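Local coordinates for ribosomal RNA small subunit methyltransferase E (Legionella pneumophila, PDB 5O95), which probably methylates N3 of a uridine in 16S rRNA of the small ribosomal subunit, with S-adenosyl-L-methionine as methyl donor, at residues Val75-Pro80 against Gly146-Pro151; Thr6-Gln11 against Thr44-Asp49; Leu81-Ala86 against Leu105-Ile110; Glu96-Lys101 against Thr229-Ala234. All blocks are in the same frame, centred on the assembly; numbering follows the deposited sequence.

Contact 1: residues Val75-Pro80 against Gly146-Pro151; sequences VNRESP and GRNQIP
Glu-78 and Arg-147 meet nearly at right angles, and the arginine takes the carboxylate side-on: NE reaches Glu-78 OE2 at 3.0 Å while Arg-147 NH2 reaches Glu-78 OE1 at 2.6 Å. Both oxygens are approached on their syn sides, but the two planes stay 35° apart, and the NH2 bond is the more bent of the pair. A turn at chi3 of Arg-147 (78°) swings its guanidinium round to the acid. On the flank of this salt bridge the amide of Gln-149 stacks against the carboxylate; its OE1 also accepts from Asn-50.

Arg-77, from the same segment as Glu-78, works differently. Its chain runs extended from CG to NE, laying the aliphatic part over Gly-146 and bringing NH1 to Gly-146 O at 2.9 Å, in the carbonyl plane and on a lone pair. Asn-148 ND2 binds Val-75 O at 3.0 Å in a straight bond that descends from above the carbonyl plane, while Asn-148 OD1 is held by Arg-8. One water bridges Arg-77 N, Asn-148 N and Glu-78 OE2.

Gly-146 has positive phi just after helix 124-145, and Arg-77 CD packs close to it. With Glu-52 also bound to Arg-77 and Asn-148, the interdomain linker 75-80 and the loop 146-151 are joined by charge and amide chemistry rather than by apolar packing, and the paired carboxylate of Glu-78 is probably ionised.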
loop_
_atom_site.group_PDB
_atom_site.type_symbol
_atom_site.label_atom_id
_atom_site.label_comp_id
_atom_site.label_asym_id
_atom_site.label_seq_id
_atom_site.Cartn_x
_atom_site.Cartn_y
_atom_site.Cartn_z
ATOM N N VAL B 75 -25.857 3.366 7.538
ATOM C CA VAL B 75 -24.481 3.193 8.004
ATOM C C VAL B 75 -23.543 3.893 7.019
ATOM O O VAL B 75 -23.518 3.559 5.826
ATOM C CB VAL B 75 -24.073 1.713 8.145
ATOM C CG1 VAL B 75 -22.633 1.600 8.688
ATOM C CG2 VAL B 75 -25.031 0.930 9.009
ATOM N N ASN B 76 -22.774 4.857 7.512
ATOM C CA ASN B 76 -21.908 5.652 6.648
ATOM C C ASN B 76 -20.478 5.500 7.146
ATOM O O ASN B 76 -20.185 5.829 8.297
ATOM C CB ASN B 76 -22.347 7.118 6.709
ATOM C CG ASN B 76 -21.620 7.995 5.704
ATOM O OD1 ASN B 76 -20.386 8.019 5.654
ATOM N ND2 ASN B 76 -22.385 8.698 4.870
ATOM N N ARG B 77 -19.591 5.025 6.266
ATOM C CA ARG B 77 -18.172 4.901 6.595
ATOM C C ARG B 77 -17.319 5.760 5.681
ATOM O O ARG B 77 -16.146 5.440 5.439
ATOM C CB ARG B 77 -17.714 3.446 6.554
ATOM C CG ARG B 77 -18.376 2.596 7.607
ATOM C CD ARG B 77 -17.823 1.164 7.637
ATOM N NE ARG B 77 -18.478 0.451 8.734
ATOM C CZ ARG B 77 -19.544 -0.334 8.560
ATOM N NH1 ARG B 77 -20.036 -0.554 7.342
ATOM N NH2 ARG B 77 -20.106 -0.908 9.629
ATOM N N GLU B 78 -17.876 6.876 5.211
ATOM C CA GLU B 78 -17.163 7.803 4.344
ATOM C C GLU B 78 -16.351 8.806 5.163
ATOM O O GLU B 78 -16.729 9.202 6.272
ATOM C CB GLU B 78 -18.147 8.564 3.454
ATOM C CG GLU B 78 -18.955 7.643 2.531
ATOM C CD GLU B 78 -18.065 6.787 1.639
ATOM O OE1 GLU B 78 -17.327 7.376 0.809
ATOM O OE2 GLU B 78 -18.094 5.535 1.759
ATOM N N SER B 79 -15.196 9.229 4.585
ATOM C CA SER B 79 -14.386 10.230 5.245
ATOM C C SER B 79 -14.969 11.615 4.981
ATOM O O SER B 79 -15.469 11.879 3.880
ATOM C CB SER B 79 -12.965 10.197 4.690
ATOM O OG SER B 79 -12.236 11.299 5.197
ATOM N N PRO B 80 -14.918 12.503 5.971
ATOM C CA PRO B 80 -15.325 13.900 5.740
ATOM C C PRO B 80 -14.391 14.658 4.817
ATOM O O PRO B 80 -14.770 15.724 4.320
ATOM C CB PRO B 80 -15.316 14.505 7.151
ATOM C CG PRO B 80 -14.325 13.675 7.893
ATOM C CD PRO B 80 -14.468 12.282 7.361
ATOM N N GLY B 146 -16.185 -2.126 3.954
ATOM C CA GLY B 146 -17.318 -1.614 4.706
ATOM C C GLY B 146 -17.893 -0.304 4.208
ATOM O O GLY B 146 -18.884 0.165 4.771
ATOM N N ARG B 147 -17.328 0.300 3.159
ATOM C CA ARG B 147 -17.936 1.504 2.602
ATOM C C ARG B 147 -19.250 1.133 1.955
ATOM O O ARG B 147 -19.327 0.157 1.202
ATOM C CB ARG B 147 -17.050 2.086 1.498
ATOM C CG ARG B 147 -15.875 2.811 2.083
ATOM C CD ARG B 147 -15.001 3.327 0.954
ATOM N NE ARG B 147 -15.590 4.537 0.384
ATOM C CZ ARG B 147 -14.994 5.319 -0.504
ATOM N NH1 ARG B 147 -13.751 5.031 -0.905
ATOM N NH2 ARG B 147 -15.606 6.411 -0.957
ATOM N N ASN B 148 -20.267 1.947 2.225
ATOM C CA ASN B 148 -21.598 1.730 1.669
ATOM C C ASN B 148 -21.948 2.739 0.595
ATOM O O ASN B 148 -23.114 2.826 0.168
ATOM C CB ASN B 148 -22.637 1.711 2.786
ATOM C CG ASN B 148 -22.403 0.577 3.745
ATOM O OD1 ASN B 148 -22.114 -0.524 3.325
ATOM N ND2 ASN B 148 -22.533 0.842 5.042
ATOM N N GLN B 149 -20.934 3.428 0.086
ATOM C CA GLN B 149 -21.032 4.369 -1.005
ATOM C C GLN B 149 -19.837 4.052 -1.877
ATOM O O GLN B 149 -18.751 3.795 -1.350
ATOM C CB GLN B 149 -20.917 5.793 -0.470
ATOM C CG GLN B 149 -21.055 6.888 -1.493
ATOM C CD GLN B 149 -21.133 8.275 -0.861
ATOM O OE1 GLN B 149 -21.591 8.449 0.278
ATOM N NE2 GLN B 149 -20.685 9.278 -1.607
ATOM N N ILE B 150 -20.046 4.038 -3.192
ATOM C CA ILE B 150 -19.001 3.696 -4.152
ATOM C C ILE B 150 -18.285 4.972 -4.579
ATOM O O ILE B 150 -18.947 5.945 -4.936
ATOM C CB ILE B 150 -19.610 3.032 -5.399
ATOM C CG1 ILE B 150 -20.611 1.937 -5.009
ATOM C CG2 ILE B 150 -18.478 2.530 -6.329
ATOM C CD1 ILE B 150 -20.018 0.813 -4.201
ATOM N N PRO B 151 -16.938 5.010 -4.557
ATOM C CA PRO B 151 -16.223 6.182 -5.076
ATOM C C PRO B 151 -16.629 6.445 -6.513
ATOM O O PRO B 151 -16.947 5.524 -7.263
ATOM C CB PRO B 151 -14.737 5.766 -5.024
ATOM C CG PRO B 151 -14.651 4.500 -4.278
ATOM C CD PRO B 151 -16.061 3.961 -4.030
HETATM O O HOH W 1 -21.542 10.331 2.336
HETATM O O HOH W 2 -20.064 4.546 3.450
#

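Contact 2: residues Thr6-Gln11 against Thr44-Asp49; sequences TIRIYQ and TLFNGD
The guanidinium of Arg-8 lies flat on the ring of Phe-46, the planes 10° apart and the centres of the two groups 4.2 Å from each other, an off-centre cation-pi stack. Arg-8 NH2 comes within 3.4 Å of Phe-46 CE1. From the opposite face Tyr-10 closes in, its CB 3.7 Å from Phe-46 CZ, leaving the phenylalanine ring sandwiched between alternate residues of the neighbouring strand. Phe-46 reaches this place with CG between its backbone N and carbonyl carbon (chi1 63°), which folds the ring back across strand 8-10. Arg-8 is itself fixed from beyond the ring: Glu-143 O takes NE, and Cys-142 O takes NH2.

Under the rings, the parallel backbones are laced by four hydrogen bonds, from Thr-44 N to Ile-7 O (2.9 Å) through to Gln-11 N and Phe-46 O (2.8 Å). On the other sheet face Ile-9 CB meets Leu-45 CD2 at 3.8 Å, and helix 25-34 covers Ile-9.

The ends are looser. Thr-6 meets Thr-44 chiefly through CG2, 3.4 Å from Thr-44 OG1, and beyond Phe-46 the chain turns away at Gly-48, whose N lies at the edge of the Tyr-10 ring, while an Asx turn at Asn-47 leads to exposed Asp-49. Strand 8-10 thus forms a parallel border to the mixed sheet of the PUA-like N-terminal domain, probably involved in binding RNA, as in other RsmE-family enzymes.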
loop_
_atom_site.group_PDB
_atom_site.type_symbol
_atom_site.label_atom_id
_atom_site.label_comp_id
_atom_site.label_asym_id
_atom_site.label_seq_id
_atom_site.Cartn_x
_atom_site.Cartn_y
_atom_site.Cartn_z
ATOM N N THR B 6 -19.773 -10.984 8.409
ATOM C CA THR B 6 -20.852 -11.196 7.458
ATOM C C THR B 6 -20.415 -10.751 6.065
ATOM O O THR B 6 -19.849 -9.670 5.893
ATOM C CB THR B 6 -22.119 -10.451 7.900
ATOM O OG1 THR B 6 -22.478 -10.854 9.229
ATOM C CG2 THR B 6 -23.299 -10.773 6.973
ATOM N N ILE B 7 -20.695 -11.597 5.076
ATOM C CA ILE B 7 -20.430 -11.273 3.682
ATOM C C ILE B 7 -21.253 -10.061 3.258
ATOM O O ILE B 7 -22.472 -10.004 3.482
ATOM C CB ILE B 7 -20.747 -12.507 2.824
ATOM C CG1 ILE B 7 -19.748 -13.632 3.116
ATOM C CG2 ILE B 7 -20.776 -12.151 1.350
ATOM C CD1 ILE B 7 -18.331 -13.300 2.728
ATOM N N ARG B 8 -20.595 -9.090 2.619
ATOM C CA ARG B 8 -21.226 -7.886 2.099
ATOM C C ARG B 8 -21.298 -7.940 0.579
ATOM O O ARG B 8 -20.332 -8.343 -0.079
ATOM C CB ARG B 8 -20.434 -6.637 2.487
ATOM C CG ARG B 8 -20.571 -6.269 3.951
ATOM C CD ARG B 8 -19.430 -5.348 4.378
ATOM N NE ARG B 8 -19.285 -4.210 3.478
ATOM C CZ ARG B 8 -20.091 -3.149 3.460
ATOM N NH1 ARG B 8 -21.139 -3.052 4.317
ATOM N NH2 ARG B 8 -19.884 -2.188 2.589
ATOM N N ILE B 9 -22.434 -7.509 0.024
ATOM C CA ILE B 9 -22.698 -7.579 -1.414
ATOM C C ILE B 9 -23.364 -6.274 -1.831
ATOM O O ILE B 9 -24.387 -5.886 -1.259
ATOM C CB ILE B 9 -23.628 -8.766 -1.770
ATOM C CG1 ILE B 9 -23.024 -10.114 -1.346
ATOM C CG2 ILE B 9 -23.985 -8.766 -3.256
ATOM C CD1 ILE B 9 -21.749 -10.486 -2.150
ATOM N N TYR B 10 -22.812 -5.608 -2.838
ATOM C CA TYR B 10 -23.412 -4.384 -3.340
ATOM C C TYR B 10 -24.587 -4.733 -4.247
ATOM O O TYR B 10 -24.431 -5.492 -5.213
ATOM C CB TYR B 10 -22.371 -3.651 -4.191
ATOM C CG TYR B 10 -22.912 -2.501 -4.993
ATOM C CD1 TYR B 10 -23.405 -1.350 -4.384
ATOM C CD2 TYR B 10 -22.951 -2.575 -6.385
ATOM C CE1 TYR B 10 -23.890 -0.286 -5.133
ATOM C CE2 TYR B 10 -23.438 -1.518 -7.153
ATOM C CZ TYR B 10 -23.911 -0.384 -6.533
ATOM O OH TYR B 10 -24.381 0.655 -7.302
ATOM N N GLN B 11 -25.768 -4.173 -3.939
ATOM C CA GLN B 11 -26.907 -4.248 -4.850
ATOM C C GLN B 11 -27.552 -2.872 -4.873
ATOM O O GLN B 11 -27.973 -2.376 -3.813
ATOM C CB GLN B 11 -27.954 -5.251 -4.341
ATOM C CG GLN B 11 -27.578 -6.729 -4.461
ATOM C CD GLN B 11 -27.589 -7.192 -5.898
ATOM O OE1 GLN B 11 -28.610 -7.671 -6.415
ATOM N NE2 GLN B 11 -26.448 -7.033 -6.574
ATOM N N THR B 44 -25.131 -9.101 4.139
ATOM C CA THR B 44 -25.400 -7.682 4.307
ATOM C C THR B 44 -25.322 -7.073 2.924
ATOM O O THR B 44 -24.241 -7.011 2.336
ATOM C CB THR B 44 -24.381 -7.025 5.234
ATOM O OG1 THR B 44 -24.427 -7.626 6.538
ATOM C CG2 THR B 44 -24.671 -5.520 5.358
ATOM N N LEU B 45 -26.462 -6.680 2.365
ATOM C CA LEU B 45 -26.427 -5.943 1.114
ATOM C C LEU B 45 -26.240 -4.469 1.429
ATOM O O LEU B 45 -26.623 -3.997 2.492
ATOM C CB LEU B 45 -27.737 -6.115 0.348
ATOM C CG LEU B 45 -28.204 -7.560 0.297
ATOM C CD1 LEU B 45 -29.587 -7.640 -0.382
ATOM C CD2 LEU B 45 -27.187 -8.461 -0.401
ATOM N N PHE B 46 -25.621 -3.741 0.508
ATOM C CA PHE B 46 -25.619 -2.294 0.618
ATOM C C PHE B 46 -25.819 -1.724 -0.774
ATOM O O PHE B 46 -25.515 -2.374 -1.778
ATOM C CB PHE B 46 -24.341 -1.760 1.282
ATOM C CG PHE B 46 -23.094 -2.053 0.491
ATOM C CD1 PHE B 46 -22.514 -3.308 0.567
ATOM C CD2 PHE B 46 -22.550 -1.093 -0.352
ATOM C CE1 PHE B 46 -21.362 -3.607 -0.176
ATOM C CE2 PHE B 46 -21.390 -1.388 -1.098
ATOM C CZ PHE B 46 -20.826 -2.645 -1.018
ATOM N N ASN B 47 -26.335 -0.496 -0.828
ATOM C CA ASN B 47 -26.917 0.020 -2.064
ATOM C C ASN B 47 -26.165 1.207 -2.655
ATOM O O ASN B 47 -26.639 1.813 -3.629
ATOM C CB ASN B 47 -28.408 0.346 -1.876
ATOM C CG ASN B 47 -28.651 1.578 -1.012
ATOM O OD1 ASN B 47 -27.750 2.078 -0.329
ATOM N ND2 ASN B 47 -29.912 2.039 -0.995
ATOM N N GLY B 48 -24.972 1.516 -2.139
ATOM C CA GLY B 48 -24.245 2.682 -2.587
ATOM C C GLY B 48 -24.755 3.995 -2.053
ATOM O O GLY B 48 -24.204 5.039 -2.395
ATOM N N ASP B 49 -25.800 3.985 -1.225
ATOM C CA ASP B 49 -26.337 5.194 -0.634
ATOM C C ASP B 49 -26.359 5.070 0.889
ATOM O O ASP B 49 -27.236 5.614 1.563
ATOM C CB ASP B 49 -27.729 5.493 -1.194
ATOM C CG ASP B 49 -28.192 6.913 -0.913
ATOM O OD1 ASP B 49 -27.349 7.837 -0.825
ATOM O OD2 ASP B 49 -29.419 7.097 -0.778
#

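Contact 3: residues Leu81-Ala86 against Leu105-Ile110; sequences LKIHLA and LGVACI
Ile-83 O accepts two backbone bonds from the facing segment, from Ala-108 N (2.9 Å) and, longer, from Cys-109 N (3.2 Å). Leu-85 N then donates to Cys-109 O at 2.9 Å, establishing the parallel register. Before the strands pair, a water joins Leu-81 O, Ile-83 N and Gly-106 O.

Cys-109 and His-84 share one face of the sheet, where Cys-109 CB makes a CH-pi contact over the imidazole. Cys-109 was modelled in two conformers, and the placement of SG over the ring, taken from one of them, is doubtful. With CG anti to the backbone N (chi1 -177°), the His-84 ring is set beneath the cysteine, and its two nitrogens are engaged by Thr-111 and Glu-168.

Apolar contacts occupy the other face, where Val-107 CG2 packs on Leu-85 CB at 3.9 Å. Away from that face, towards the exposed lysine, Ala-108 CB touches Lys-82 CB at 3.8 Å.

A Schellman motif at Gly-106 ends helix 94-104 and leads into strand 109-114, completing a beta-alpha-beta unit; helix 94-104 covers Leu-85 and Ile-110, helix 227-242 covers Ile-83, and strands 191-196 and 152-158 continue the sheet.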
loop_
_atom_site.group_PDB
_atom_site.type_symbol
_atom_site.label_atom_id
_atom_site.label_comp_id
_atom_site.label_asym_id
_atom_site.label_seq_id
_atom_site.Cartn_x
_atom_site.Cartn_y
_atom_site.Cartn_z
ATOM N N LEU B 81 -13.167 14.177 4.608
ATOM C CA LEU B 81 -12.277 14.780 3.632
ATOM C C LEU B 81 -12.475 14.038 2.316
ATOM O O LEU B 81 -12.252 12.824 2.256
ATOM C CB LEU B 81 -10.826 14.640 4.108
ATOM C CG LEU B 81 -9.748 15.069 3.122
ATOM C CD1 LEU B 81 -9.730 16.595 2.990
ATOM C CD2 LEU B 81 -8.351 14.575 3.566
ATOM N N LYS B 82 -12.938 14.745 1.279
ATOM C CA LYS B 82 -13.201 14.128 -0.022
ATOM C C LYS B 82 -11.979 14.304 -0.907
ATOM O O LYS B 82 -11.690 15.414 -1.362
ATOM C CB LYS B 82 -14.412 14.781 -0.683
ATOM C CG LYS B 82 -15.607 14.917 0.206
ATOM C CD LYS B 82 -16.016 13.598 0.777
ATOM C CE LYS B 82 -17.254 13.793 1.656
ATOM N NZ LYS B 82 -17.584 12.623 2.518
ATOM N N ILE B 83 -11.243 13.225 -1.125
ATOM C CA ILE B 83 -10.028 13.265 -1.934
ATOM C C ILE B 83 -10.394 12.825 -3.340
ATOM O O ILE B 83 -11.035 11.783 -3.522
ATOM C CB ILE B 83 -8.952 12.339 -1.357
ATOM C CG1 ILE B 83 -8.692 12.683 0.120
ATOM C CG2 ILE B 83 -7.683 12.435 -2.198
ATOM C CD1 ILE B 83 -7.708 11.732 0.788
ATOM N N HIS B 84 -9.999 13.619 -4.327
ATOM C CA HIS B 84 -10.102 13.258 -5.736
ATOM C C HIS B 84 -8.685 12.944 -6.209
ATOM O O HIS B 84 -7.860 13.855 -6.351
ATOM C CB HIS B 84 -10.688 14.411 -6.538
ATOM C CG HIS B 84 -10.896 14.089 -7.986
ATOM N ND1 HIS B 84 -11.482 14.973 -8.861
ATOM C CD2 HIS B 84 -10.607 12.980 -8.708
ATOM C CE1 HIS B 84 -11.547 14.425 -10.063
ATOM N NE2 HIS B 84 -11.019 13.216 -9.998
ATOM N N LEU B 85 -8.418 11.657 -6.440
ATOM C CA LEU B 85 -7.122 11.163 -6.878
ATOM C C LEU B 85 -7.100 11.112 -8.394
ATOM O O LEU B 85 -7.988 10.513 -9.004
ATOM C CB LEU B 85 -6.924 9.736 -6.362
ATOM C CG LEU B 85 -5.673 9.069 -6.946
ATOM C CD1 LEU B 85 -4.366 9.815 -6.584
ATOM C CD2 LEU B 85 -5.621 7.599 -6.504
ATOM N N ALA B 86 -6.073 11.722 -8.993
ATOM C CA ALA B 86 -5.839 11.636 -10.433
ATOM C C ALA B 86 -4.564 10.821 -10.571
ATOM O O ALA B 86 -3.487 11.293 -10.199
ATOM C CB ALA B 86 -5.685 13.028 -11.049
ATOM N N LEU B 105 -8.934 3.237 1.336
ATOM C CA LEU B 105 -8.503 4.456 2.005
ATOM C C LEU B 105 -9.521 5.573 1.902
ATOM O O LEU B 105 -9.204 6.712 2.250
ATOM C CB LEU B 105 -7.122 4.912 1.480
ATOM C CG LEU B 105 -5.926 4.430 2.284
ATOM C CD1 LEU B 105 -6.001 5.008 3.713
ATOM C CD2 LEU B 105 -5.900 2.930 2.364
ATOM N N GLY B 106 -10.747 5.265 1.455
ATOM C CA GLY B 106 -11.826 6.231 1.476
ATOM C C GLY B 106 -11.818 7.274 0.385
ATOM O O GLY B 106 -12.494 8.293 0.522
ATOM N N VAL B 107 -11.059 7.064 -0.693
ATOM C CA VAL B 107 -11.017 8.066 -1.753
ATOM C C VAL B 107 -12.448 8.348 -2.207
ATOM O O VAL B 107 -13.289 7.451 -2.247
ATOM C CB VAL B 107 -10.127 7.552 -2.897
ATOM C CG1 VAL B 107 -10.885 6.511 -3.750
ATOM C CG2 VAL B 107 -9.602 8.697 -3.765
ATOM N N ALA B 108 -12.724 9.614 -2.525
ATOM C CA ALA B 108 -14.058 10.015 -2.948
ATOM C C ALA B 108 -14.244 9.894 -4.454
ATOM O O ALA B 108 -15.346 9.572 -4.913
ATOM C CB ALA B 108 -14.311 11.464 -2.521
ATOM N N CYS B 109 -13.184 10.121 -5.226
ATOM C CA CYS B 109 -13.260 10.201 -6.680
ATOM C C CYS B 109 -11.908 9.799 -7.239
ATOM O O CYS B 109 -10.878 10.151 -6.666
ATOM C CB CYS B 109 -13.509 11.642 -7.125
ATOM S SG CYS B 109 -14.088 11.789 -8.831
ATOM N N ILE B 110 -11.916 9.086 -8.365
ATOM C CA ILE B 110 -10.689 8.635 -9.019
ATOM C C ILE B 110 -10.786 8.976 -10.497
ATOM O O ILE B 110 -11.757 8.583 -11.148
ATOM C CB ILE B 110 -10.481 7.113 -8.879
ATOM C CG1 ILE B 110 -10.546 6.675 -7.425
ATOM C CG2 ILE B 110 -9.117 6.723 -9.482
ATOM C CD1 ILE B 110 -10.829 5.199 -7.261
HETATM O O HOH W 3 -11.613 10.876 0.459
#

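Contact 4: residues Glu96-Lys101 against Thr229-Ala234; sequences EMVMQK and TAAITA
Lys-101 NZ is gripped by Thr-229 OG1 and Glu-228 OE2 of the second subunit, while the base of the same side chain, CB, meets Ile-232 CD1 across the contact at 3.5 Å. The lysine thus gives this helix pair its aliphatic part and sends its charge elsewhere. What crosses between helix 96-101 and helix 229-234 is apolar, and it centres on Ile-232.

The ethyl branch of Ile-232 does most of the touching. Besides the approach of CD1 to the lysine, its CG1 is met by the methyl end of Met-97, with CE 3.9 Å away. CG1 lies anti to the carbonyl carbon (chi1 -52°), and this carries the branch towards the neighbouring helix. Met-97 reaches it through bends at chi2 and chi3, the two side chains crossing at a slant. Next to Met-97, about one turn before Lys-101, Val-98 straddles a small partner: both of its methyls face the CB of Ala-231, CG1 at 4.1 Å and CG2 at 4.2 Å.

The helices run nearly parallel, 14° apart, with their axes 9.6 Å from each other at closest approach. They pack side by side on the parallel sheet of the SPOUT-type domain, where Val-98 and Ala-231 both rest on Gln-87. The side chain of Val-98 is about 6 Å from that of Thr-227, a residue of the S-adenosyl-L-methionine site. Met-97 also packs on Met-97 of the second subunit.

The interface therefore separates its chemistry: van der Waals packing joins the two helices within one chain, while the lysine charge is directed into the dimer interface, where the carboxylate of Glu-228 of the second subunit probably stabilises it.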
loop_
_atom_site.group_PDB
_atom_site.type_symbol
_atom_site.label_atom_id
_atom_site.label_comp_id
_atom_site.label_asym_id
_atom_site.label_seq_id
_atom_site.Cartn_x
_atom_site.Cartn_y
_atom_site.Cartn_z
ATOM N N GLU B 96 -4.840 -1.513 -11.109
ATOM C CA GLU B 96 -5.823 -2.350 -10.419
ATOM C C GLU B 96 -5.582 -2.321 -8.917
ATOM O O GLU B 96 -6.526 -2.277 -8.124
ATOM C CB GLU B 96 -5.746 -3.774 -10.966
ATOM C CG GLU B 96 -6.375 -3.965 -12.375
ATOM C CD GLU B 96 -5.643 -3.301 -13.547
ATOM O OE1 GLU B 96 -4.458 -2.918 -13.434
ATOM O OE2 GLU B 96 -6.268 -3.189 -14.627
ATOM N N MET B 97 -4.321 -2.294 -8.507
ATOM C CA MET B 97 -3.997 -2.181 -7.091
ATOM C C MET B 97 -4.434 -0.831 -6.542
ATOM O O MET B 97 -5.032 -0.759 -5.455
ATOM C CB MET B 97 -2.484 -2.386 -6.934
ATOM C CG MET B 97 -2.063 -2.877 -5.581
ATOM S SD MET B 97 -0.787 -1.802 -4.954
ATOM C CE MET B 97 -1.747 -0.325 -4.740
ATOM N N VAL B 98 -4.184 0.244 -7.293
ATOM C CA VAL B 98 -4.566 1.582 -6.851
ATOM C C VAL B 98 -6.074 1.693 -6.703
ATOM O O VAL B 98 -6.562 2.315 -5.760
ATOM C CB VAL B 98 -4.024 2.654 -7.809
ATOM C CG1 VAL B 98 -4.583 4.010 -7.467
ATOM C CG2 VAL B 98 -2.493 2.689 -7.745
ATOM N N MET B 99 -6.830 1.158 -7.673
ATOM C CA MET B 99 -8.283 1.158 -7.565
ATOM C C MET B 99 -8.731 0.498 -6.270
ATOM O O MET B 99 -9.599 1.026 -5.559
ATOM C CB MET B 99 -8.895 0.428 -8.763
ATOM C CG MET B 99 -8.704 1.144 -10.098
ATOM S SD MET B 99 -9.672 2.658 -10.205
ATOM C CE MET B 99 -8.865 3.445 -11.615
ATOM N N GLN B 100 -8.197 -0.686 -5.965
ATOM C CA GLN B 100 -8.648 -1.403 -4.769
ATOM C C GLN B 100 -8.266 -0.657 -3.495
ATOM O O GLN B 100 -9.108 -0.421 -2.612
ATOM C CB GLN B 100 -8.071 -2.819 -4.767
ATOM C CG GLN B 100 -8.379 -3.589 -3.498
ATOM C CD GLN B 100 -7.764 -4.966 -3.486
ATOM O OE1 GLN B 100 -6.640 -5.150 -3.018
ATOM N NE2 GLN B 100 -8.500 -5.950 -3.997
ATOM N N LYS B 101 -7.003 -0.274 -3.376
ATOM C CA LYS B 101 -6.538 0.299 -2.127
ATOM C C LYS B 101 -7.012 1.734 -1.925
ATOM O O LYS B 101 -7.161 2.157 -0.769
ATOM C CB LYS B 101 -5.014 0.165 -2.064
ATOM C CG LYS B 101 -4.613 -1.341 -2.016
ATOM C CD LYS B 101 -3.236 -1.625 -1.511
ATOM C CE LYS B 101 -3.035 -3.140 -1.490
ATOM N NZ LYS B 101 -4.239 -3.855 -0.956
ATOM N N THR B 229 2.607 2.660 -4.714
ATOM C CA THR B 229 2.865 2.940 -3.308
ATOM C C THR B 229 2.563 4.393 -3.000
ATOM O O THR B 229 1.984 4.706 -1.953
ATOM C CB THR B 229 4.337 2.665 -3.012
ATOM O OG1 THR B 229 4.673 1.346 -3.433
ATOM C CG2 THR B 229 4.590 2.778 -1.495
ATOM N N ALA B 230 2.972 5.292 -3.889
ATOM C CA ALA B 230 2.781 6.718 -3.688
ATOM C C ALA B 230 1.312 7.062 -3.523
ATOM O O ALA B 230 0.963 7.878 -2.671
ATOM C CB ALA B 230 3.364 7.506 -4.860
ATOM N N ALA B 231 0.451 6.511 -4.382
ATOM C CA ALA B 231 -0.980 6.750 -4.236
ATOM C C ALA B 231 -1.460 6.383 -2.847
ATOM O O ALA B 231 -2.168 7.160 -2.199
ATOM C CB ALA B 231 -1.753 5.948 -5.281
ATOM N N ILE B 232 -1.117 5.185 -2.386
ATOM C CA ILE B 232 -1.697 4.740 -1.122
ATOM C C ILE B 232 -1.043 5.460 0.058
ATOM O O ILE B 232 -1.704 5.763 1.051
ATOM C CB ILE B 232 -1.679 3.206 -1.025
ATOM C CG1 ILE B 232 -2.323 2.594 -2.283
ATOM C CG2 ILE B 232 -2.487 2.737 0.197
ATOM C CD1 ILE B 232 -3.609 3.328 -2.802
ATOM N N THR B 233 0.249 5.779 -0.034
ATOM C CA THR B 233 0.898 6.577 0.999
ATOM C C THR B 233 0.306 7.982 1.080
ATOM O O THR B 233 0.059 8.503 2.179
ATOM C CB THR B 233 2.409 6.652 0.674
ATOM O OG1 THR B 233 2.958 5.325 0.762
ATOM C CG2 THR B 233 3.146 7.600 1.617
ATOM N N ALA B 234 0.066 8.616 -0.067
ATOM C CA ALA B 234 -0.485 9.965 -0.054
ATOM C C ALA B 234 -1.893 9.969 0.533
ATOM O O ALA B 234 -2.231 10.826 1.356
ATOM C CB ALA B 234 -0.520 10.523 -1.484
#

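In the fold
Contacts 3 and 4 form one buried body within the methyltransferase domain: helix 94-104 follows strand 82-88 and packs back on it, with Leu-85 touching Val-98 and Ile-110 touching Met-99. Contact 3 relies on strand pairing, contact 4 on apolar helix packing. Contact 2 is remote from both, some 21 and 23 Å away between centres, and belongs to the N-terminal sheet. Contacts 1 and 2 are only partly buried; contact 1 lies between the two regions and is the most polar, touching contact 2 through its asparagine, while Arg-147 binds Val-107 O of contact 3. Contacts 1, 3 and 4 also meet the second subunit, whereas contact 2 does not.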